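Ornithine decarboxylase (Entamoeba histolytica, PDB 4AIB) probably catalyses the pyridoxal phosphate-dependent decarboxylation of L-ornithine to putrescine, the first step of putrescine synthesis by that route. Local coordinates at residues Gln24-Val36 with Ser264-Lys276. Numbering follows the deposited sequence.
Sequences QPLGFWIFDTEGV and SNAFHLVSSLHGK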
loop_
_atom_site.group_PDB
_atom_site.type_symbol
_atom_site.label_atom_id
_atom_site.label_comp_id
_atom_site.label_asym_id
_atom_site.label_seq_id
_atom_site.Cartn_x
_atom_site.Cartn_y
_atom_site.Cartn_z
ATOM N N GLN A 24 9.010 16.911 -17.938
ATOM C CA GLN A 24 9.134 16.818 -16.478
ATOM C C GLN A 24 8.550 15.523 -15.898
ATOM O O GLN A 24 7.425 15.144 -16.231
ATOM C CB GLN A 24 8.519 18.047 -15.788
ATOM C CG GLN A 24 7.029 18.254 -16.033
ATOM C CD GLN A 24 6.384 19.179 -15.015
ATOM O OE1 GLN A 24 6.961 20.196 -14.623
ATOM N NE2 GLN A 24 5.178 18.831 -14.585
ATOM N N PRO A 25 9.318 14.841 -15.025
ATOM C CA PRO A 25 8.841 13.614 -14.393
ATOM C C PRO A 25 7.885 13.907 -13.237
ATOM O O PRO A 25 7.686 15.071 -12.878
ATOM C CB PRO A 25 10.128 12.970 -13.875
ATOM C CG PRO A 25 11.027 14.123 -13.585
ATOM C CD PRO A 25 10.677 15.201 -14.575
ATOM N N LEU A 26 7.306 12.853 -12.664
ATOM C CA LEU A 26 6.385 12.977 -11.534
ATOM C C LEU A 26 7.061 13.605 -10.315
ATOM O O LEU A 26 6.422 14.317 -9.539
ATOM C CB LEU A 26 5.791 11.611 -11.169
ATOM C CG LEU A 26 4.983 10.848 -12.229
ATOM C CD1 LEU A 26 4.717 9.423 -11.768
ATOM C CD2 LEU A 26 3.676 11.552 -12.571
ATOM N N GLY A 27 8.356 13.338 -10.163
ATOM C CA GLY A 27 9.152 13.907 -9.080
ATOM C C GLY A 27 10.524 13.272 -8.965
ATOM O O GLY A 27 10.859 12.355 -9.719
ATOM N N PHE A 28 11.319 13.768 -8.020
ATOM C CA PHE A 28 12.636 13.201 -7.733
ATOM C C PHE A 28 13.011 13.331 -6.257
ATOM O O PHE A 28 12.550 14.244 -5.568
ATOM C CB PHE A 28 13.719 13.815 -8.637
ATOM C CG PHE A 28 13.926 15.293 -8.439
ATOM C CD1 PHE A 28 14.840 15.763 -7.499
ATOM C CD2 PHE A 28 13.227 16.216 -9.209
ATOM C CE1 PHE A 28 15.037 17.123 -7.319
ATOM C CE2 PHE A 28 13.422 17.578 -9.035
ATOM C CZ PHE A 28 14.330 18.032 -8.091
ATOM N N TRP A 29 13.848 12.410 -5.787
ATOM C CA TRP A 29 14.293 12.390 -4.395
ATOM C C TRP A 29 15.634 13.044 -4.230
ATOM O O TRP A 29 16.492 12.951 -5.110
ATOM C CB TRP A 29 14.358 10.957 -3.882
ATOM C CG TRP A 29 13.020 10.257 -3.828
ATOM C CD1 TRP A 29 12.443 9.449 -4.805
ATOM C CD2 TRP A 29 12.049 10.273 -2.726
ATOM N NE1 TRP A 29 11.218 8.983 -4.396
ATOM C CE2 TRP A 29 10.922 9.436 -3.160
ATOM C CE3 TRP A 29 11.999 10.872 -1.472
ATOM C CZ2 TRP A 29 9.809 9.227 -2.358
ATOM C CZ3 TRP A 29 10.871 10.653 -0.673
ATOM C CH2 TRP A 29 9.804 9.851 -1.106
ATOM N N ILE A 30 15.827 13.717 -3.097
ATOM C CA ILE A 30 17.129 14.275 -2.737
ATOM C C ILE A 30 17.668 13.559 -1.500
ATOM O O ILE A 30 17.058 13.606 -0.429
ATOM C CB ILE A 30 17.080 15.804 -2.507
ATOM C CG1 ILE A 30 16.716 16.533 -3.807
ATOM C CG2 ILE A 30 18.417 16.311 -1.974
ATOM C CD1 ILE A 30 16.483 18.023 -3.648
ATOM N N PHE A 31 18.808 12.892 -1.663
ATOM C CA PHE A 31 19.425 12.139 -0.577
ATOM C C PHE A 31 20.314 13.035 0.286
ATOM O O PHE A 31 21.418 13.412 -0.117
ATOM C CB PHE A 31 20.209 10.939 -1.129
ATOM C CG PHE A 31 20.753 10.024 -0.066
ATOM C CD1 PHE A 31 19.901 9.378 0.824
ATOM C CD2 PHE A 31 22.121 9.796 0.035
ATOM C CE1 PHE A 31 20.402 8.532 1.801
ATOM C CE2 PHE A 31 22.629 8.950 1.010
ATOM C CZ PHE A 31 21.768 8.317 1.894
ATOM N N ASP A 32 19.809 13.377 1.469
ATOM C CA ASP A 32 20.524 14.229 2.414
ATOM C C ASP A 32 21.472 13.383 3.258
ATOM O O ASP A 32 21.078 12.823 4.283
ATOM C CB ASP A 32 19.531 14.988 3.305
ATOM C CG ASP A 32 20.149 16.205 3.985
ATOM O OD1 ASP A 32 21.391 16.347 3.989
ATOM O OD2 ASP A 32 19.380 17.031 4.522
ATOM N N THR A 33 22.723 13.297 2.813
ATOM C CA THR A 33 23.745 12.492 3.484
ATOM C C THR A 33 24.073 13.051 4.869
ATOM O O THR A 33 24.228 12.291 5.827
ATOM C CB THR A 33 25.031 12.395 2.637
ATOM O OG1 THR A 33 24.690 12.240 1.255
ATOM C CG2 THR A 33 25.892 11.222 3.079
ATOM N N GLU A 34 24.164 14.377 4.966
ATOM C CA GLU A 34 24.419 15.059 6.237
ATOM C C GLU A 34 23.255 14.909 7.212
ATOM O O GLU A 34 23.460 14.871 8.426
ATOM C CB GLU A 34 24.717 16.542 6.011
ATOM C CG GLU A 34 26.119 16.831 5.495
ATOM C CD GLU A 34 26.481 18.305 5.560
ATOM O OE1 GLU A 34 26.192 18.955 6.590
ATOM O OE2 GLU A 34 27.065 18.815 4.580
ATOM N N GLY A 35 22.040 14.828 6.671
ATOM C CA GLY A 35 20.830 14.631 7.469
ATOM C C GLY A 35 20.793 13.280 8.161
ATOM O O GLY A 35 20.265 13.155 9.268
ATOM N N VAL A 36 21.354 12.269 7.499
ATOM C CA VAL A 36 21.477 10.931 8.072
ATOM C C VAL A 36 22.543 10.934 9.165
ATOM O O VAL A 36 22.310 10.429 10.265
ATOM C CB VAL A 36 21.843 9.876 7.003
ATOM C CG1 VAL A 36 21.867 8.478 7.606
ATOM C CG2 VAL A 36 20.869 9.924 5.837
ATOM N N SER A 264 13.620 9.566 8.308
ATOM C CA SER A 264 12.902 10.825 8.078
ATOM C C SER A 264 13.754 11.884 7.380
ATOM O O SER A 264 13.419 12.332 6.285
ATOM C CB SER A 264 12.333 11.378 9.391
ATOM O OG SER A 264 13.368 11.732 10.294
ATOM N N ASN A 265 14.861 12.265 8.007
ATOM C CA ASN A 265 15.708 13.339 7.493
ATOM C C ASN A 265 16.654 12.897 6.375
ATOM O O ASN A 265 17.503 13.672 5.930
ATOM C CB ASN A 265 16.490 13.988 8.640
ATOM C CG ASN A 265 15.593 14.438 9.780
ATOM O OD1 ASN A 265 14.538 15.036 9.563
ATOM N ND2 ASN A 265 16.012 14.151 11.007
ATOM N N ALA A 266 16.489 11.656 5.919
ATOM C CA ALA A 266 17.347 11.070 4.891
ATOM C C ALA A 266 16.988 11.529 3.479
ATOM O O ALA A 266 17.875 11.805 2.667
ATOM C CB ALA A 266 17.306 9.553 4.976
ATOM N N PHE A 267 15.691 11.602 3.192
ATOM C CA PHE A 267 15.215 11.928 1.850
ATOM C C PHE A 267 14.333 13.172 1.811
ATOM O O PHE A 267 13.643 13.493 2.781
ATOM C CB PHE A 267 14.462 10.741 1.243
ATOM C CG PHE A 267 15.337 9.560 0.932
ATOM C CD1 PHE A 267 16.034 9.489 -0.270
ATOM C CD2 PHE A 267 15.460 8.513 1.840
ATOM C CE1 PHE A 267 16.840 8.399 -0.560
ATOM C CE2 PHE A 267 16.266 7.421 1.556
ATOM C CZ PHE A 267 16.955 7.364 0.355
ATOM N N HIS A 268 14.372 13.867 0.678
ATOM C CA HIS A 268 13.503 15.008 0.426
ATOM C C HIS A 268 12.842 14.834 -0.908
ATOM O O HIS A 268 13.516 14.679 -1.929
ATOM C CB HIS A 268 14.291 16.313 0.468
ATOM C CG HIS A 268 15.069 16.518 1.748
ATOM N ND1 HIS A 268 14.473 16.816 2.916
ATOM C CD2 HIS A 268 16.437 16.459 2.008
ATOM C CE1 HIS A 268 15.408 16.940 3.877
ATOM N NE2 HIS A 268 16.609 16.722 3.319
ATOM N N LEU A 269 11.512 14.840 -0.907
ATOM C CA LEU A 269 10.737 14.659 -2.130
ATOM C C LEU A 269 10.484 15.999 -2.816
ATOM O O LEU A 269 10.060 16.958 -2.171
ATOM C CB LEU A 269 9.414 13.948 -1.820
ATOM C CG LEU A 269 8.471 13.585 -2.974
ATOM C CD1 LEU A 269 9.070 12.517 -3.879
ATOM C CD2 LEU A 269 7.126 13.128 -2.432
ATOM N N VAL A 270 10.761 16.057 -4.119
ATOM C CA VAL A 270 10.504 17.253 -4.927
ATOM C C VAL A 270 9.558 16.898 -6.073
ATOM O O VAL A 270 9.988 16.431 -7.129
ATOM C CB VAL A 270 11.801 17.877 -5.493
ATOM C CG1 VAL A 270 11.516 19.244 -6.102
ATOM C CG2 VAL A 270 12.865 18.001 -4.414
ATOM N N SER A 271 8.268 17.129 -5.859
ATOM C CA SER A 271 7.244 16.699 -6.808
ATOM C C SER A 271 6.794 17.809 -7.759
ATOM O O SER A 271 6.894 18.994 -7.443
ATOM C CB SER A 271 6.052 16.103 -6.057
ATOM O OG SER A 271 6.472 15.023 -5.239
ATOM N N SER A 272 6.312 17.405 -8.931
ATOM C CA SER A 272 5.841 18.336 -9.953
ATOM C C SER A 272 4.316 18.364 -9.998
ATOM O O SER A 272 3.659 17.466 -9.469
ATOM C CB SER A 272 6.394 17.939 -11.321
ATOM O OG SER A 272 5.956 16.640 -11.680
ATOM N N LEU A 273 3.764 19.391 -10.641
ATOM C CA LEU A 273 2.315 19.542 -10.762
ATOM C C LEU A 273 1.823 19.252 -12.175
ATOM O O LEU A 273 2.385 19.748 -13.154
ATOM C CB LEU A 273 1.880 20.946 -10.335
ATOM C CG LEU A 273 2.090 21.354 -8.874
ATOM C CD1 LEU A 273 1.879 22.851 -8.718
ATOM C CD2 LEU A 273 1.173 20.579 -7.937
ATOM N N HIS A 274 0.769 18.444 -12.268
ATOM C CA HIS A 274 0.140 18.125 -13.548
ATOM C C HIS A 274 -1.365 18.166 -13.464
ATOM O O HIS A 274 -2.058 17.295 -13.997
ATOM C CB HIS A 274 0.643 16.781 -14.082
ATOM C CG HIS A 274 0.398 15.615 -13.152
ATOM N ND1 HIS A 274 -0.709 14.854 -13.223
ATOM C CD2 HIS A 274 1.168 15.091 -12.116
ATOM C CE1 HIS A 274 -0.655 13.894 -12.281
ATOM N NE2 HIS A 274 0.494 14.040 -11.603
ATOM N N GLY A 275 -1.884 19.196 -12.796
ATOM C CA GLY A 275 -3.326 19.378 -12.651
ATOM C C GLY A 275 -3.723 20.502 -11.711
ATOM O O GLY A 275 -3.118 20.683 -10.651
ATOM N N LYS A 276 -4.752 21.251 -12.102
ATOM C CA LYS A 276 -5.247 22.373 -11.304
ATOM C C LYS A 276 -6.755 22.567 -11.452
ATOM O O LYS A 276 -7.308 22.413 -12.544
ATOM C CB LYS A 276 -4.511 23.664 -11.678
ATOM C CG LYS A 276 -4.663 24.789 -10.664
ATOM C CD LYS A 276 -3.779 25.984 -10.991
ATOM C CE LYS A 276 -4.427 26.930 -11.989
ATOM N NZ LYS A 276 -3.598 28.148 -12.206
HETATM O O HOH W 1 5.017 21.070 -12.481
#
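W29 turns one face of its indole to L269 and meets F267 CB with its benzo part. From CB, CG lies anti to the carbonyl carbon (chi1 -64°), which leans the indole over the side chains of the partner strand. CD2 and CE2 run under L269 CD1, CE3 meets F267 CB at 3.7 Å, CZ3 touches L269 CB, and CZ2 and CH2 again lie under CD1, which sits 3.6 Å from the centroid of the six-membered ring, a CH-pi contact. Next along the same face, the F31 and F267 rings meet obliquely, planes at 47°. The other face carries F28, I30, H268 and V270; there V270 CB stands over one face of the F28 ring, displaced toward its rim, 3.6 Å from CZ, and V270 CG2 reaches I30 CD1. In the sheet itself, F28 and V270 exchange two backbone hydrogen bonds, as do I30 and H268. Strand 27-31 thus joins the C-terminal beta domain, apart from the pyridoxal-binding TIM barrel of this class-II decarboxylase family; its other edge pairs in parallel with strand 380-383. D32 N still bonds to A266 O; OD2 accepts from H268 NE2 at 3.0 Å on the anti side, nearly straight at 170°, while OD1 takes a weak capping bond from G35 N. H268 ND1 accepts from N359 N, so both ring nitrogens are engaged. At the far end S272 OG donates to P25 O at 2.6 Å, and Q24 NE2 to L273 O at 3.3 Å.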